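Local coordinates for extracellular solute-binding protein family 1 (Arthrobacter chlorophenolicus, PDB 4R2F) that probably delivers sugars to an ABC-type importer as its extracellular solute-binding protein, and holds the disaccharide laminaribiose in its pocket, at residues 192-202 against 249-259; 208-219 against 231-241. One frame throughout, in Å; residues are numbered along the deposited sequence.

Interaction 1: residues 192-202 against 249-259. With BGC (beta-D-glucopyranose), chain B.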
loop_
_atom_site.group_PDB
_atom_site.type_symbol
_atom_site.label_atom_id
_atom_site.label_comp_id
_atom_site.label_asym_id
_atom_site.label_seq_id
_atom_site.Cartn_x
_atom_site.Cartn_y
_atom_site.Cartn_z
ATOM N N VAL A 192 -8.218 -3.492 21.432
ATOM C CA VAL A 192 -7.065 -2.761 20.926
ATOM C C VAL A 192 -7.541 -1.498 20.259
ATOM O O VAL A 192 -8.254 -1.526 19.258
ATOM C CB VAL A 192 -6.224 -3.612 19.971
ATOM C CG1 VAL A 192 -5.141 -2.767 19.307
ATOM C CG2 VAL A 192 -5.607 -4.762 20.749
ATOM N N GLY A 193 -7.125 -0.380 20.819
ATOM C CA GLY A 193 -7.565 0.926 20.339
ATOM C C GLY A 193 -6.927 1.408 19.056
ATOM O O GLY A 193 -7.431 2.329 18.441
ATOM N N PHE A 194 -5.803 0.809 18.657
ATOM C CA PHE A 194 -5.177 1.158 17.398
ATOM C C PHE A 194 -4.365 -0.036 16.913
ATOM O O PHE A 194 -3.164 -0.192 17.234
ATOM C CB PHE A 194 -4.323 2.420 17.557
ATOM C CG PHE A 194 -4.107 3.183 16.283
ATOM C CD1 PHE A 194 -5.152 3.852 15.673
ATOM C CD2 PHE A 194 -2.855 3.283 15.730
ATOM C CE1 PHE A 194 -4.958 4.568 14.512
ATOM C CE2 PHE A 194 -2.651 4.007 14.580
ATOM C CZ PHE A 194 -3.706 4.642 13.961
ATOM N N ALA A 195 -5.029 -0.870 16.122
ATOM C CA ALA A 195 -4.483 -2.132 15.696
ATOM C C ALA A 195 -3.539 -1.883 14.552
ATOM O O ALA A 195 -3.867 -1.161 13.599
ATOM C CB ALA A 195 -5.591 -3.077 15.267
ATOM N N THR A 196 -2.370 -2.489 14.662
ATOM C CA THR A 196 -1.358 -2.441 13.618
ATOM C C THR A 196 -0.456 -3.677 13.767
ATOM O O THR A 196 -0.718 -4.534 14.597
ATOM C CB THR A 196 -0.576 -1.117 13.649
ATOM O OG1 THR A 196 0.129 -0.962 12.417
ATOM C CG2 THR A 196 0.407 -1.079 14.799
ATOM N N GLY A 197 0.586 -3.770 12.955
ATOM C CA GLY A 197 1.499 -4.868 13.039
ATOM C C GLY A 197 2.721 -4.638 12.197
ATOM O O GLY A 197 2.619 -4.074 11.113
ATOM N N SER A 198 3.861 -5.122 12.681
ATOM C CA SER A 198 5.136 -5.030 11.957
ATOM C C SER A 198 5.916 -6.323 11.935
ATOM O O SER A 198 7.136 -6.322 11.707
ATOM C CB SER A 198 6.003 -3.899 12.523
ATOM O OG SER A 198 6.401 -4.165 13.854
ATOM N N GLY A 199 5.206 -7.435 12.090
ATOM C CA GLY A 199 5.845 -8.743 12.030
ATOM C C GLY A 199 6.313 -9.059 10.640
ATOM O O GLY A 199 6.102 -8.267 9.719
ATOM N N ALA A 200 6.930 -10.233 10.473
ATOM C CA ALA A 200 7.469 -10.644 9.174
ATOM C C ALA A 200 6.365 -10.635 8.118
ATOM O O ALA A 200 5.273 -11.142 8.349
ATOM C CB ALA A 200 8.082 -12.035 9.255
ATOM N N GLY A 201 6.657 -10.053 6.970
ATOM C CA GLY A 201 5.676 -9.946 5.894
ATOM C C GLY A 201 4.642 -8.838 6.046
ATOM O O GLY A 201 3.846 -8.609 5.151
ATOM N N ASN A 202 4.627 -8.165 7.183
ATOM C CA ASN A 202 3.598 -7.169 7.470
ATOM C C ASN A 202 4.187 -5.758 7.381
ATOM O O ASN A 202 4.961 -5.340 8.239
ATOM C CB ASN A 202 3.020 -7.430 8.863
ATOM C CG ASN A 202 1.748 -6.678 9.103
ATOM O OD1 ASN A 202 1.336 -5.872 8.277
ATOM N ND2 ASN A 202 1.114 -6.937 10.230
ATOM N N VAL A 249 -2.640 1.659 23.920
ATOM C CA VAL A 249 -3.652 1.803 22.848
ATOM C C VAL A 249 -3.189 1.017 21.621
ATOM O O VAL A 249 -3.977 0.345 20.943
ATOM C CB VAL A 249 -3.864 3.292 22.515
ATOM C CG1 VAL A 249 -4.723 3.483 21.267
ATOM C CG2 VAL A 249 -4.475 3.991 23.728
ATOM N N ILE A 250 -1.899 1.127 21.337
ATOM C CA ILE A 250 -1.238 0.162 20.488
ATOM C C ILE A 250 -0.875 -1.018 21.379
ATOM O O ILE A 250 -0.346 -0.840 22.483
ATOM C CB ILE A 250 -0.001 0.782 19.790
ATOM C CG1 ILE A 250 -0.478 1.787 18.720
ATOM C CG2 ILE A 250 0.871 -0.294 19.179
ATOM C CD1 ILE A 250 0.628 2.570 18.021
ATOM N N ASP A 251 -1.169 -2.208 20.871
ATOM C CA ASP A 251 -0.956 -3.485 21.556
ATOM C C ASP A 251 0.547 -3.643 21.718
ATOM O O ASP A 251 1.306 -3.430 20.752
ATOM C CB ASP A 251 -1.552 -4.590 20.670
ATOM C CG ASP A 251 -1.432 -6.008 21.246
ATOM O OD1 ASP A 251 -0.517 -6.353 22.027
ATOM O OD2 ASP A 251 -2.277 -6.829 20.828
ATOM N N PRO A 252 1.007 -3.978 22.939
ATOM C CA PRO A 252 2.449 -4.086 23.130
ATOM C C PRO A 252 3.108 -5.161 22.255
ATOM O O PRO A 252 4.315 -5.068 21.989
ATOM C CB PRO A 252 2.583 -4.435 24.627
ATOM C CG PRO A 252 1.284 -5.075 24.969
ATOM C CD PRO A 252 0.271 -4.293 24.177
ATOM N N ALA A 253 2.347 -6.161 21.798
ATOM C CA ALA A 253 2.915 -7.157 20.868
ATOM C C ALA A 253 2.716 -6.797 19.394
ATOM O O ALA A 253 3.078 -7.586 18.542
ATOM C CB ALA A 253 2.328 -8.525 21.122
ATOM N N ALA A 254 2.143 -5.630 19.089
ATOM C CA ALA A 254 1.910 -5.243 17.661
ATOM C C ALA A 254 3.167 -5.373 16.779
ATOM O O ALA A 254 3.085 -5.709 15.609
ATOM C CB ALA A 254 1.370 -3.825 17.569
ATOM N N VAL A 255 4.324 -5.080 17.350
ATOM C CA VAL A 255 5.595 -5.157 16.629
ATOM C C VAL A 255 5.831 -6.536 15.997
ATOM O O VAL A 255 6.506 -6.660 14.962
ATOM C CB VAL A 255 6.783 -4.772 17.571
ATOM C CG1 VAL A 255 6.865 -5.699 18.758
ATOM C CG2 VAL A 255 8.104 -4.795 16.831
ATOM N N SER A 256 5.277 -7.572 16.625
ATOM C CA SER A 256 5.505 -8.946 16.231
ATOM C C SER A 256 4.469 -9.502 15.256
ATOM O O SER A 256 4.634 -10.620 14.756
ATOM C CB SER A 256 5.512 -9.848 17.478
ATOM O OG SER A 256 4.197 -10.014 18.025
ATOM N N TYR A 257 3.407 -8.748 15.004
ATOM C CA TYR A 257 2.240 -9.338 14.374
ATOM C C TYR A 257 2.335 -9.409 12.866
ATOM O O TYR A 257 2.584 -8.417 12.188
ATOM C CB TYR A 257 0.984 -8.582 14.726
ATOM C CG TYR A 257 0.461 -8.731 16.134
ATOM C CD1 TYR A 257 0.698 -9.876 16.918
ATOM C CD2 TYR A 257 -0.341 -7.746 16.655
ATOM C CE1 TYR A 257 0.162 -9.976 18.198
ATOM C CE2 TYR A 257 -0.866 -7.826 17.926
ATOM C CZ TYR A 257 -0.622 -8.931 18.694
ATOM O OH TYR A 257 -1.180 -8.952 19.950
ATOM N N THR A 258 2.111 -10.600 12.354
ATOM C CA THR A 258 2.086 -10.861 10.937
ATOM C C THR A 258 0.738 -10.393 10.393
ATOM O O THR A 258 -0.173 -9.988 11.144
ATOM C CB THR A 258 2.167 -12.381 10.647
ATOM O OG1 THR A 258 1.071 -13.009 11.320
ATOM C CG2 THR A 258 3.501 -13.030 11.102
ATOM N N THR A 259 0.589 -10.520 9.076
ATOM C CA THR A 259 -0.655 -10.135 8.423
ATOM C C THR A 259 -1.783 -10.998 8.975
ATOM O O THR A 259 -2.857 -10.500 9.279
ATOM C CB THR A 259 -0.523 -10.252 6.890
ATOM O OG1 THR A 259 0.384 -9.243 6.402
ATOM C CG2 THR A 259 -1.875 -10.075 6.233
HETATM C C2 BGC B . -0.937 -4.460 1.069
HETATM C C3 BGC B . 0.576 -4.283 0.863
HETATM C C4 BGC B . 1.313 -4.780 2.115
HETATM C C5 BGC B . 0.862 -6.220 2.470
HETATM C C6 BGC B . 1.611 -6.815 3.670
HETATM C C1 BGC B . -1.247 -5.905 1.499
HETATM O O1 BGC B . -2.637 -6.067 1.782
HETATM O O2 BGC B . -1.629 -4.111 -0.143
HETATM O O3 BGC B . 0.829 -2.893 0.529
HETATM O O4 BGC B . 2.739 -4.793 1.969
HETATM O O5 BGC B . -0.518 -6.181 2.713
HETATM O O6 BGC B . 1.500 -5.939 4.793
HETATM O O HOH W 1 -1.721 -2.440 18.029
HETATM O O HOH W 2 2.717 -11.319 7.426
HETATM O O HOH W 3 7.040 -11.644 13.651
HETATM O O HOH W 4 1.974 -10.411 4.681
HETATM O O HOH W 5 -0.493 -6.841 6.463
#

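Interaction 2: residues 208-219 against 231-241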
loop_
_atom_site.group_PDB
_atom_site.type_symbol
_atom_site.label_atom_id
_atom_site.label_comp_id
_atom_site.label_asym_id
_atom_site.label_seq_id
_atom_site.Cartn_x
_atom_site.Cartn_y
_atom_site.Cartn_z
ATOM N N LEU A 208 1.805 3.021 8.641
ATOM C CA LEU A 208 1.315 3.812 9.729
ATOM C C LEU A 208 2.316 4.913 10.074
ATOM O O LEU A 208 1.915 6.030 10.318
ATOM C CB LEU A 208 1.061 2.933 10.957
ATOM C CG LEU A 208 0.455 3.631 12.162
ATOM C CD1 LEU A 208 -0.844 4.373 11.832
ATOM C CD2 LEU A 208 0.242 2.626 13.282
ATOM N N MET A 209 3.606 4.595 10.109
ATOM C CA MET A 209 4.633 5.594 10.513
ATOM C C MET A 209 4.504 6.802 9.576
ATOM O O MET A 209 4.300 7.953 10.017
ATOM C CB MET A 209 6.056 5.008 10.458
ATOM C CG MET A 209 6.395 3.871 11.441
ATOM S SD MET A 209 6.189 4.204 13.204
ATOM C CE MET A 209 4.576 3.508 13.505
ATOM N N ILE A 210 4.508 6.508 8.282
ATOM C CA ILE A 210 4.459 7.548 7.270
ATOM C C ILE A 210 3.087 8.188 7.205
ATOM O O ILE A 210 3.000 9.408 7.096
ATOM C CB ILE A 210 4.849 7.047 5.862
ATOM C CG1 ILE A 210 6.174 6.289 5.886
ATOM C CG2 ILE A 210 4.932 8.228 4.882
ATOM C CD1 ILE A 210 7.356 7.111 6.322
ATOM N N MET A 211 2.013 7.402 7.297
ATOM C CA MET A 211 0.660 8.012 7.338
ATOM C C MET A 211 0.526 9.041 8.442
ATOM O O MET A 211 -0.079 10.111 8.211
ATOM C CB MET A 211 -0.498 7.008 7.462
ATOM C CG MET A 211 -1.880 7.702 7.393
ATOM S SD MET A 211 -2.453 8.265 9.019
ATOM C CE MET A 211 -3.353 6.793 9.526
ATOM N N MET A 212 1.073 8.753 9.630
ATOM C CA MET A 212 0.876 9.707 10.727
ATOM C C MET A 212 1.696 10.977 10.534
ATOM O O MET A 212 1.232 12.072 10.897
ATOM C CB MET A 212 1.122 9.090 12.105
ATOM C CG MET A 212 0.124 7.980 12.453
ATOM S SD MET A 212 -1.586 8.509 12.685
ATOM C CE MET A 212 -1.381 9.142 14.318
ATOM N N MET A 213 2.873 10.847 9.944
ATOM C CA MET A 213 3.671 12.035 9.562
ATOM C C MET A 213 2.850 12.870 8.569
ATOM O O MET A 213 2.682 14.074 8.748
ATOM C CB MET A 213 5.031 11.637 8.943
ATOM C CG MET A 213 6.053 10.983 9.889
ATOM S SD MET A 213 7.541 10.425 9.029
ATOM C CE MET A 213 7.964 8.997 9.954
ATOM N N LEU A 214 2.305 12.231 7.535
ATOM C CA LEU A 214 1.507 12.965 6.531
ATOM C C LEU A 214 0.290 13.631 7.143
ATOM O O LEU A 214 -0.024 14.772 6.838
ATOM C CB LEU A 214 1.077 12.026 5.408
ATOM C CG LEU A 214 2.211 11.402 4.603
ATOM C CD1 LEU A 214 1.606 10.575 3.486
ATOM C CD2 LEU A 214 3.164 12.426 4.037
ATOM N N ASN A 215 -0.359 12.917 8.056
ATOM C CA ASN A 215 -1.520 13.425 8.758
ATOM C C ASN A 215 -1.204 14.669 9.591
ATOM O O ASN A 215 -2.083 15.469 9.849
ATOM C CB ASN A 215 -2.090 12.305 9.619
ATOM C CG ASN A 215 -3.518 12.534 10.062
ATOM O OD1 ASN A 215 -4.079 13.626 9.964
ATOM N ND2 ASN A 215 -4.117 11.476 10.576
ATOM N N ASN A 216 0.046 14.863 9.982
ATOM C CA ASN A 216 0.414 16.069 10.712
ATOM C C ASN A 216 1.113 17.120 9.855
ATOM O O ASN A 216 1.831 17.973 10.388
ATOM C CB ASN A 216 1.335 15.688 11.865
ATOM C CG ASN A 216 1.398 16.752 12.952
ATOM O OD1 ASN A 216 0.419 17.451 13.221
ATOM N ND2 ASN A 216 2.547 16.831 13.623
ATOM N N GLY A 217 0.914 17.071 8.538
ATOM C CA GLY A 217 1.540 18.031 7.639
ATOM C C GLY A 217 3.022 17.779 7.428
ATOM O O GLY A 217 3.714 18.623 6.906
ATOM N N GLY A 218 3.512 16.609 7.822
ATOM C CA GLY A 218 4.926 16.260 7.661
ATOM C C GLY A 218 5.171 15.422 6.447
ATOM O O GLY A 218 4.501 15.588 5.437
ATOM N N GLY A 219 6.150 14.531 6.548
ATOM C CA GLY A 219 6.569 13.687 5.444
ATOM C C GLY A 219 8.048 13.476 5.421
ATOM O O GLY A 219 8.798 14.194 6.078
ATOM N N ASN A 231 12.054 17.057 10.494
ATOM C CA ASN A 231 11.044 18.120 10.580
ATOM C C ASN A 231 10.196 17.993 11.864
ATOM O O ASN A 231 9.812 16.892 12.268
ATOM C CB ASN A 231 10.210 18.104 9.275
ATOM C CG ASN A 231 8.786 18.526 9.480
ATOM O OD1 ASN A 231 7.961 17.738 9.916
ATOM N ND2 ASN A 231 8.483 19.777 9.162
ATOM N N ASP A 232 9.917 19.118 12.508
ATOM C CA ASP A 232 9.100 19.131 13.740
ATOM C C ASP A 232 7.717 18.490 13.664
ATOM O O ASP A 232 7.174 18.098 14.696
ATOM C CB ASP A 232 8.850 20.557 14.221
ATOM C CG ASP A 232 10.112 21.260 14.744
ATOM O OD1 ASP A 232 11.271 20.909 14.401
ATOM O OD2 ASP A 232 9.922 22.222 15.504
ATOM N N ARG A 233 7.091 18.466 12.493
ATOM C CA ARG A 233 5.796 17.796 12.372
ATOM C C ARG A 233 5.975 16.282 12.429
ATOM O O ARG A 233 5.129 15.568 12.952
ATOM C CB ARG A 233 5.070 18.167 11.086
ATOM C CG ARG A 233 4.679 19.629 10.976
ATOM C CD ARG A 233 3.712 20.003 12.058
ATOM N NE ARG A 233 3.152 21.336 11.886
ATOM C CZ ARG A 233 2.064 21.639 11.186
ATOM N NH1 ARG A 233 1.386 20.721 10.507
ATOM N NH2 ARG A 233 1.662 22.897 11.154
ATOM N N ASN A 234 7.077 15.811 11.880
ATOM C CA ASN A 234 7.431 14.425 12.001
ATOM C C ASN A 234 7.720 14.053 13.441
ATOM O O ASN A 234 7.311 12.992 13.882
ATOM C CB ASN A 234 8.618 14.080 11.122
ATOM C CG ASN A 234 8.299 14.176 9.635
ATOM O OD1 ASN A 234 7.121 14.222 9.237
ATOM N ND2 ASN A 234 9.341 14.160 8.809
ATOM N N VAL A 235 8.393 14.918 14.185
ATOM C CA VAL A 235 8.726 14.597 15.579
ATOM C C VAL A 235 7.463 14.451 16.384
ATOM O O VAL A 235 7.306 13.498 17.155
ATOM C CB VAL A 235 9.640 15.664 16.238
ATOM C CG1 VAL A 235 9.823 15.392 17.726
ATOM C CG2 VAL A 235 10.987 15.691 15.540
ATOM N N GLU A 236 6.562 15.404 16.224
ATOM C CA GLU A 236 5.268 15.320 16.890
ATOM C C GLU A 236 4.490 14.043 16.576
ATOM O O GLU A 236 3.808 13.507 17.450
ATOM C CB GLU A 236 4.373 16.456 16.456
ATOM C CG GLU A 236 4.092 17.498 17.486
ATOM C CD GLU A 236 2.972 18.382 17.018
ATOM O OE1 GLU A 236 1.963 18.476 17.738
ATOM O OE2 GLU A 236 3.093 18.939 15.906
ATOM N N ALA A 237 4.531 13.629 15.311
ATOM C CA ALA A 237 3.823 12.455 14.855
ATOM C C ALA A 237 4.369 11.224 15.563
ATOM O O ALA A 237 3.604 10.403 16.066
ATOM C CB ALA A 237 3.930 12.315 13.345
ATOM N N VAL A 238 5.693 11.145 15.656
ATOM C CA VAL A 238 6.339 10.032 16.312
ATOM C C VAL A 238 6.113 10.057 17.817
ATOM O O VAL A 238 5.912 8.998 18.412
ATOM C CB VAL A 238 7.837 9.961 15.984
ATOM C CG1 VAL A 238 8.520 8.857 16.790
ATOM C CG2 VAL A 238 8.024 9.673 14.506
ATOM N N GLU A 239 6.125 11.244 18.424
ATOM C CA GLU A 239 5.780 11.386 19.840
ATOM C C GLU A 239 4.363 10.888 20.130
ATOM O O GLU A 239 4.104 10.316 21.174
ATOM C CB GLU A 239 5.914 12.847 20.314
ATOM C CG GLU A 239 7.357 13.311 20.480
ATOM C CD GLU A 239 7.502 14.787 20.863
ATOM O OE1 GLU A 239 6.553 15.589 20.685
ATOM O OE2 GLU A 239 8.592 15.157 21.346
ATOM N N PHE A 240 3.438 11.109 19.207
ATOM C CA PHE A 240 2.079 10.672 19.425
ATOM C C PHE A 240 1.976 9.139 19.377
ATOM O O PHE A 240 1.325 8.531 20.223
ATOM C CB PHE A 240 1.141 11.328 18.433
ATOM C CG PHE A 240 -0.273 10.914 18.606
ATOM C CD1 PHE A 240 -0.989 11.295 19.742
ATOM C CD2 PHE A 240 -0.898 10.127 17.650
ATOM C CE1 PHE A 240 -2.301 10.899 19.920
ATOM C CE2 PHE A 240 -2.224 9.745 17.819
ATOM C CZ PHE A 240 -2.917 10.118 18.956
ATOM N N LEU A 241 2.638 8.538 18.404
ATOM C CA LEU A 241 2.700 7.088 18.311
ATOM C C LEU A 241 3.319 6.476 19.570
ATOM O O LEU A 241 2.786 5.525 20.129
ATOM C CB LEU A 241 3.469 6.676 17.064
ATOM C CG LEU A 241 2.664 6.935 15.777
ATOM C CD1 LEU A 241 3.533 7.001 14.537
ATOM C CD2 LEU A 241 1.572 5.895 15.614
#

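Interaction 1: residues 192-202 against 249-259
A single carbonyl oxygen, Y257 O, is gripped from opposite faces of its plane by G199 N and by the amide of N202. The G199 N to Y257 O bond is 2.8 Å long, and N202 ND2 lies 2.9 Å from Y257 O with a fairly straight 162° at the hydrogen. CG of N202 is anti to its backbone N (chi1 -166°), which carries the amide toward 249-259, and Y257 O lies close to the amide plane. A254 O is shared in the same manner, receiving S198 N and Y257 N from its two faces. Nearby, S198 OG donates to V255 O over 2.7 Å.

Both segments link helices of a bacterial solute-binding protein, 192-202 without regular structure and 249-259 with a short 3-10 turn at 254-256, and N202 and T259 belong to its sugar pocket. OD1 of N202 accepts from I204 N at the start of the next helix and from a water that also touches T259 OG1 and the glucose O6. An alanine in place of N202 would probably leave Y257 O with G199 N as its one remaining direct donor from 192-202 and deprive that bridging water of a partner.

Glycine permits the close approach at 199, since a CB there would collide with S256 O and the backbone of Y257. At the other end, V249 O receives a weak bond from F194 N, while CG1 of I250 meets the edge of the F194 ring. D251 OD2 accepts from Y257 OH at 2.5 Å, and its OD1 closes an Asx turn with A253 N. A water joins F194 O, to which it donates, and D251 N, from which it accepts.

Interaction 2: residues 208-219 against 231-241
N234 and G219 exchange a pair of hydrogen bonds: N234 ND2 donates to G219 O at 2.8 Å and 175°, and G219 N returns a bond to N234 OD1 at 2.9 Å, in the carbonyl plane and on a lone pair. The paired bonds fix the rotation of the amide, whose ND2 also reaches V229 O. R233 NH1 donates to N216 O over 2.8 Å, with that oxygen in the guanidinium plane, and forms a salt bridge to D303. N216 has CG anti to its backbone N (chi1 -160°), so that ND2 spans to the other helix, giving 3.0 Å to R233 O on a lone pair and a longer bond to E236 OE2, met from above the carboxylate plane; this same oxygen is also bonded to H301.

These bonds gather where helix 208-215 ends in a Schellman motif with G217 as C-prime residue, beside the first turns of helix 232-241, which N231 caps. The axes of the short helical segments approach to 8.4 Å, their N-to-C directions 125° apart. A237 CB rests 3.8 Å from M213 CA, and L241 CD1 is met by M209 CE and M212 CB. The bent M212 chain brings its CE to the edge of the F240 ring, 3.5 Å from CD2; that ring also stacks with W176.

Polar groups thus specify how the helix end meets the helix start, whereas methionines, with A237, F240 and L241, make the apolar interface.

Interaction 2 is nested within the chain loop that interaction 1 closes, and their centres lie 18 Å apart. They nevertheless meet directly: F194 CE2 packs 3.3 Å from L208 CD1, T196 OG1 lies 3.7 Å from L208 CD2, and I250 CD1 approaches L241 CD2 at 4.2 Å. Both segments of interaction 1 thus touch a helix of interaction 2. Only interaction 1 supplies pocket residues, G201, N202 and T259, with G201 O 3.2 Å from C6 of the glucose. Interaction 2 lies farther off: the L208 side chain is about 11 Å from a bound glucose. It joins the helix that follows 192-202 to the one that precedes 249-259.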